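Long-range contact in thioesterase superfamily (Jannaschia sp., PDB 2OAF), which probably hydrolyses thioesters, perhaps acyl-CoA substrates, as a member of the hot-dog-fold thioesterase superfamily: residues H93-T105 with P136-P150. Sequence-based numbering, arbitrary orientation.
With PO4 (phosphate ion), chain H.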
loop_
_atom_site.group_PDB
_atom_site.type_symbol
_atom_site.label_atom_id
_atom_site.label_comp_id
_atom_site.label_asym_id
_atom_site.label_seq_id
_atom_site.Cartn_x
_atom_site.Cartn_y
_atom_site.Cartn_z
ATOM N N HIS B 93 -13.497 -16.311 2.346
ATOM C CA HIS B 93 -14.688 -16.979 1.807
ATOM C C HIS B 93 -15.521 -15.913 1.104
ATOM O O HIS B 93 -15.975 -14.949 1.738
ATOM C CB HIS B 93 -15.530 -17.615 2.923
ATOM C CG HIS B 93 -14.815 -18.663 3.714
ATOM N ND1 HIS B 93 -15.207 -19.987 3.717
ATOM C CD2 HIS B 93 -13.733 -18.587 4.526
ATOM C CE1 HIS B 93 -14.408 -20.675 4.511
ATOM N NE2 HIS B 93 -13.497 -19.854 5.008
ATOM N N THR B 94 -15.737 -16.085 -0.194
ATOM C CA THR B 94 -16.203 -14.994 -1.044
ATOM C C THR B 94 -17.365 -15.458 -1.899
ATOM O O THR B 94 -17.303 -16.523 -2.536
ATOM C CB THR B 94 -15.054 -14.531 -1.963
ATOM O OG1 THR B 94 -13.935 -14.239 -1.137
ATOM C CG2 THR B 94 -15.431 -13.280 -2.773
ATOM N N TRP B 95 -18.425 -14.665 -1.932
ATOM C CA TRP B 95 -19.553 -15.005 -2.780
ATOM C C TRP B 95 -20.428 -13.797 -3.063
ATOM O O TRP B 95 -20.440 -12.859 -2.283
ATOM C CB TRP B 95 -20.402 -16.110 -2.119
ATOM C CG TRP B 95 -21.165 -15.662 -0.924
ATOM C CD1 TRP B 95 -22.482 -15.349 -0.884
ATOM C CD2 TRP B 95 -20.659 -15.455 0.412
ATOM N NE1 TRP B 95 -22.839 -14.980 0.391
ATOM C CE2 TRP B 95 -21.743 -15.024 1.204
ATOM C CE3 TRP B 95 -19.397 -15.572 1.004
ATOM C CZ2 TRP B 95 -21.620 -14.728 2.565
ATOM C CZ3 TRP B 95 -19.271 -15.289 2.372
ATOM C CH2 TRP B 95 -20.381 -14.856 3.128
ATOM N N PRO B 96 -21.191 -13.849 -4.171
ATOM C CA PRO B 96 -22.171 -12.810 -4.454
ATOM C C PRO B 96 -23.433 -13.056 -3.661
ATOM O O PRO B 96 -24.024 -14.136 -3.747
ATOM C CB PRO B 96 -22.459 -12.991 -5.934
ATOM C CG PRO B 96 -22.201 -14.451 -6.182
ATOM C CD PRO B 96 -21.141 -14.869 -5.238
ATOM N N THR B 97 -23.847 -12.047 -2.913
ATOM C CA THR B 97 -25.013 -12.137 -2.078
ATOM C C THR B 97 -26.255 -11.609 -2.808
ATOM O O THR B 97 -27.385 -11.979 -2.481
ATOM C CB THR B 97 -24.761 -11.443 -0.698
ATOM O OG1 THR B 97 -25.763 -11.854 0.241
ATOM C CG2 THR B 97 -24.706 -9.904 -0.795
ATOM N N ARG B 98 -26.034 -10.788 -3.833
ATOM C CA ARG B 98 -27.103 -10.117 -4.515
ATOM C C ARG B 98 -26.659 -9.571 -5.867
ATOM O O ARG B 98 -25.552 -9.070 -5.989
ATOM C CB ARG B 98 -27.546 -8.968 -3.599
ATOM C CG ARG B 98 -28.276 -7.888 -4.300
ATOM C CD ARG B 98 -28.876 -6.858 -3.365
ATOM N NE ARG B 98 -30.089 -6.365 -4.006
ATOM C CZ ARG B 98 -30.095 -5.597 -5.099
ATOM N NH1 ARG B 98 -28.947 -5.174 -5.657
ATOM N NH2 ARG B 98 -31.253 -5.228 -5.617
ATOM N N LEU B 99 -27.536 -9.644 -6.867
ATOM C CA LEU B 99 -27.308 -8.989 -8.151
ATOM C C LEU B 99 -28.610 -8.337 -8.565
ATOM O O LEU B 99 -29.586 -9.016 -8.763
ATOM C CB LEU B 99 -26.876 -10.019 -9.192
ATOM C CG LEU B 99 -26.654 -9.526 -10.632
ATOM C CD1 LEU B 99 -25.531 -8.478 -10.766
ATOM C CD2 LEU B 99 -26.399 -10.750 -11.520
ATOM N N GLY B 100 -28.647 -7.014 -8.644
ATOM C CA GLY B 100 -29.814 -6.335 -9.143
ATOM C C GLY B 100 -29.630 -6.067 -10.614
ATOM O O GLY B 100 -28.843 -6.723 -11.281
ATOM N N THR B 101 -30.363 -5.090 -11.114
ATOM C CA THR B 101 -30.268 -4.693 -12.507
ATOM C C THR B 101 -28.979 -3.931 -12.726
ATOM O O THR B 101 -28.340 -4.080 -13.760
ATOM C CB THR B 101 -31.439 -3.781 -12.885
ATOM O OG1 THR B 101 -32.672 -4.440 -12.577
ATOM C CG2 THR B 101 -31.401 -3.423 -14.362
ATOM N N LYS B 102 -28.614 -3.100 -11.753
ATOM C CA LYS B 102 -27.443 -2.226 -11.894
ATOM C C LYS B 102 -26.221 -2.598 -11.035
ATOM O O LYS B 102 -25.110 -2.292 -11.433
ATOM C CB LYS B 102 -27.871 -0.771 -11.682
ATOM C CG LYS B 102 -28.721 -0.262 -12.883
ATOM C CD LYS B 102 -29.310 1.149 -12.688
ATOM C CE LYS B 102 -30.320 1.202 -11.523
ATOM N NZ LYS B 102 -31.281 2.342 -11.663
ATOM N N SER B 103 -26.405 -3.248 -9.884
ATOM C CA SER B 103 -25.285 -3.489 -8.981
ATOM C C SER B 103 -25.194 -4.938 -8.530
ATOM O O SER B 103 -26.170 -5.651 -8.563
ATOM C CB SER B 103 -25.430 -2.623 -7.726
ATOM O OG SER B 103 -26.526 -3.101 -6.961
ATOM N N ILE B 104 -23.990 -5.311 -8.069
ATOM C CA ILE B 104 -23.723 -6.607 -7.471
ATOM C C ILE B 104 -23.120 -6.383 -6.088
ATOM O O ILE B 104 -22.366 -5.443 -5.905
ATOM C CB ILE B 104 -22.750 -7.413 -8.365
ATOM C CG1 ILE B 104 -22.609 -8.867 -7.860
ATOM C CG2 ILE B 104 -21.354 -6.701 -8.476
ATOM C CD1 ILE B 104 -21.757 -9.726 -8.763
ATOM N N THR B 105 -23.462 -7.221 -5.117
ATOM C CA THR B 105 -22.836 -7.152 -3.806
ATOM C C THR B 105 -22.181 -8.479 -3.509
ATOM O O THR B 105 -22.812 -9.544 -3.595
ATOM C CB THR B 105 -23.823 -6.816 -2.700
ATOM O OG1 THR B 105 -24.450 -5.564 -2.987
ATOM C CG2 THR B 105 -23.132 -6.769 -1.321
ATOM N N PRO B 136 -26.447 -1.424 -17.212
ATOM C CA PRO B 136 -26.956 -2.520 -16.408
ATOM C C PRO B 136 -26.041 -3.730 -16.452
ATOM O O PRO B 136 -25.278 -3.878 -17.394
ATOM C CB PRO B 136 -28.283 -2.862 -17.072
ATOM C CG PRO B 136 -28.307 -2.143 -18.368
ATOM C CD PRO B 136 -27.373 -1.019 -18.280
ATOM N N ALA B 137 -26.146 -4.612 -15.459
ATOM C CA ALA B 137 -25.359 -5.851 -15.457
ATOM C C ALA B 137 -25.594 -6.619 -16.761
ATOM O O ALA B 137 -26.742 -6.946 -17.074
ATOM C CB ALA B 137 -25.731 -6.723 -14.270
ATOM N N PRO B 138 -24.525 -6.905 -17.539
ATOM C CA PRO B 138 -24.739 -7.630 -18.804
ATOM C C PRO B 138 -25.238 -9.055 -18.611
ATOM O O PRO B 138 -24.851 -9.738 -17.662
ATOM C CB PRO B 138 -23.356 -7.635 -19.466
ATOM C CG PRO B 138 -22.545 -6.678 -18.712
ATOM C CD PRO B 138 -23.110 -6.567 -17.345
ATOM N N ASP B 139 -26.096 -9.488 -19.514
ATOM C CA ASP B 139 -26.724 -10.787 -19.422
ATOM C C ASP B 139 -25.713 -11.908 -19.303
ATOM O O ASP B 139 -25.960 -12.863 -18.575
ATOM C CB ASP B 139 -27.626 -11.082 -20.652
ATOM C CG ASP B 139 -28.855 -10.173 -20.736
ATOM O OD1 ASP B 139 -29.223 -9.523 -19.728
ATOM O OD2 ASP B 139 -29.459 -10.118 -21.834
ATOM N N HIS B 140 -24.607 -11.844 -20.036
ATOM C CA HIS B 140 -23.635 -12.960 -19.979
ATOM C C HIS B 140 -22.980 -13.052 -18.606
ATOM O O HIS B 140 -22.715 -14.143 -18.136
ATOM C CB HIS B 140 -22.556 -12.923 -21.083
ATOM C CG HIS B 140 -21.584 -11.782 -20.968
ATOM N ND1 HIS B 140 -21.902 -10.490 -21.333
ATOM C CD2 HIS B 140 -20.287 -11.748 -20.566
ATOM C CE1 HIS B 140 -20.852 -9.708 -21.142
ATOM N NE2 HIS B 140 -19.859 -10.447 -20.684
ATOM N N LEU B 141 -22.738 -11.920 -17.959
ATOM C CA LEU B 141 -22.218 -11.957 -16.600
ATOM C C LEU B 141 -23.291 -12.444 -15.616
ATOM O O LEU B 141 -23.013 -13.249 -14.736
ATOM C CB LEU B 141 -21.615 -10.590 -16.207
ATOM C CG LEU B 141 -20.378 -10.234 -17.053
ATOM C CD1 LEU B 141 -19.750 -8.961 -16.565
ATOM C CD2 LEU B 141 -19.293 -11.377 -17.125
ATOM N N ARG B 142 -24.527 -11.994 -15.788
ATOM C CA ARG B 142 -25.604 -12.465 -14.956
ATOM C C ARG B 142 -25.661 -13.990 -14.951
ATOM O O ARG B 142 -25.901 -14.612 -13.922
ATOM C CB ARG B 142 -26.912 -11.898 -15.482
ATOM C CG ARG B 142 -28.122 -12.343 -14.686
ATOM C CD ARG B 142 -29.336 -11.619 -15.151
ATOM N NE ARG B 142 -29.287 -10.188 -14.873
ATOM C CZ ARG B 142 -29.646 -9.638 -13.718
ATOM N NH1 ARG B 142 -30.045 -10.381 -12.686
ATOM N NH2 ARG B 142 -29.579 -8.322 -13.587
ATOM N N ALA B 143 -25.489 -14.588 -16.122
ATOM C CA ALA B 143 -25.562 -16.046 -16.266
ATOM C C ALA B 143 -24.459 -16.750 -15.477
ATOM O O ALA B 143 -24.686 -17.824 -14.923
ATOM C CB ALA B 143 -25.507 -16.444 -17.735
ATOM N N LEU B 144 -23.281 -16.125 -15.392
ATOM C CA LEU B 144 -22.169 -16.662 -14.599
ATOM C C LEU B 144 -22.351 -16.460 -13.106
ATOM O O LEU B 144 -21.882 -17.289 -12.312
ATOM C CB LEU B 144 -20.841 -15.959 -14.940
ATOM C CG LEU B 144 -20.308 -16.106 -16.354
ATOM C CD1 LEU B 144 -18.989 -15.329 -16.432
ATOM C CD2 LEU B 144 -20.149 -17.589 -16.760
ATOM N N ILE B 145 -22.966 -15.335 -12.726
ATOM C CA ILE B 145 -23.045 -14.918 -11.322
ATOM C C ILE B 145 -24.179 -15.635 -10.555
ATOM O O ILE B 145 -23.975 -16.196 -9.481
ATOM C CB ILE B 145 -23.288 -13.399 -11.224
ATOM C CG1 ILE B 145 -22.093 -12.627 -11.818
ATOM C CG2 ILE B 145 -23.549 -13.022 -9.756
ATOM C CD1 ILE B 145 -22.409 -11.212 -12.277
ATOM N N GLU B 146 -25.379 -15.618 -11.134
ATOM C CA GLU B 146 -26.599 -16.116 -10.457
ATOM C C GLU B 146 -26.542 -17.507 -9.826
ATOM O O GLU B 146 -27.084 -17.700 -8.720
ATOM C CB GLU B 146 -27.818 -16.007 -11.395
ATOM C CG GLU B 146 -28.247 -14.559 -11.524
ATOM C CD GLU B 146 -29.499 -14.326 -12.342
ATOM O OE1 GLU B 146 -29.808 -15.119 -13.266
ATOM O OE2 GLU B 146 -30.152 -13.301 -12.053
ATOM N N PRO B 147 -25.900 -18.481 -10.496
ATOM C CA PRO B 147 -25.787 -19.810 -9.863
ATOM C C PRO B 147 -25.042 -19.824 -8.523
ATOM O O PRO B 147 -25.127 -20.822 -7.782
ATOM C CB PRO B 147 -24.997 -20.638 -10.896
ATOM C CG PRO B 147 -25.199 -19.921 -12.187
ATOM C CD PRO B 147 -25.255 -18.463 -11.819
ATOM N N HIS B 148 -24.318 -18.752 -8.216
ATOM C CA HIS B 148 -23.535 -18.704 -6.987
ATOM C C HIS B 148 -24.172 -17.872 -5.877
ATOM O O HIS B 148 -23.609 -17.777 -4.783
ATOM C CB HIS B 148 -22.122 -18.234 -7.296
ATOM C CG HIS B 148 -21.447 -19.068 -8.331
ATOM N ND1 HIS B 148 -20.901 -20.301 -8.050
ATOM C CD2 HIS B 148 -21.266 -18.867 -9.659
ATOM C CE1 HIS B 148 -20.414 -20.824 -9.162
ATOM N NE2 HIS B 148 -20.614 -19.970 -10.151
ATOM N N ILE B 149 -25.337 -17.282 -6.150
ATOM C CA ILE B 149 -26.041 -16.489 -5.157
ATOM C C ILE B 149 -26.856 -17.432 -4.284
ATOM O O ILE B 149 -27.701 -18.155 -4.788
ATOM C CB ILE B 149 -26.964 -15.387 -5.797
ATOM C CG1 ILE B 149 -26.156 -14.419 -6.688
ATOM C CG2 ILE B 149 -27.634 -14.581 -4.698
ATOM C CD1 ILE B 149 -27.029 -13.449 -7.549
ATOM N N PRO B 150 -26.575 -17.454 -2.968
ATOM C CA PRO B 150 -27.341 -18.301 -2.065
ATOM C C PRO B 150 -28.811 -17.928 -1.924
ATOM O O PRO B 150 -29.217 -16.780 -2.172
ATOM C CB PRO B 150 -26.653 -18.118 -0.707
ATOM C CG PRO B 150 -25.382 -17.454 -0.974
ATOM C CD PRO B 150 -25.500 -16.731 -2.270
HETATM P P PO4 H . -29.870 -2.270 -8.231
HETATM O O1 PO4 H . -31.071 -2.812 -7.468
HETATM O O2 PO4 H . -28.864 -3.377 -8.408
HETATM O O3 PO4 H . -30.382 -1.770 -9.575
HETATM O O4 PO4 H . -29.193 -1.161 -7.442
HETATM O O HOH W 1 -28.200 -14.204 -1.116
#
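Leu-99 and Ile-145 form the apolar centre where helix 139-145 packs against the end of the 90-99/103-112 hairpin, in the antiparallel sheet that curls round helix 39-54 in this hot-dog fold. Leu-99 turns CG away from its own backbone N (chi1 177°), carrying its branched end toward the helix: CD2 meets CG2 of Ile-145 at 4.0 Å and CD1 the methyl of Ala-137. Ile-104 and Ile-145 meet tip to tip through their CD1 atoms, and Trp-50 of helix 39-54 touches Ile-145 and Pro-96. The Pro-96 ring lies against CB of His-148 and CG1 of Ile-149, and Pro-150 crosses Trp-95 at about a right angle, its CG 3.6 Å from Trp-95 CD1. Pro-96 O is buried without a hydrogen-bond partner and receives a CA-H...O contact from Ile-149. At the hairpin turn, Leu-99 CD2 lies under one face of the Arg-142 guanidinium, offset toward its rim; Arg-142 NH2 donates to Gly-100 O (2.9 Å) from above the carbonyl plane, and NH1 forms a salt bridge with Glu-146 OE2. Were Arg-142 an alanine, Gly-100 O and the Glu-146 carboxylate would probably lose these mates and Leu-99 CD2 part of its cover. On the turn's face away from 136-150, a phosphate, probably from the crystallisation liquor, takes bonds from Arg-98 NH1 and NH2, Lys-102 N, and Ser-103 N and OG. Ala-137 N donates to Thr-101 O at 2.8 Å, with an N-H...O angle of 161°.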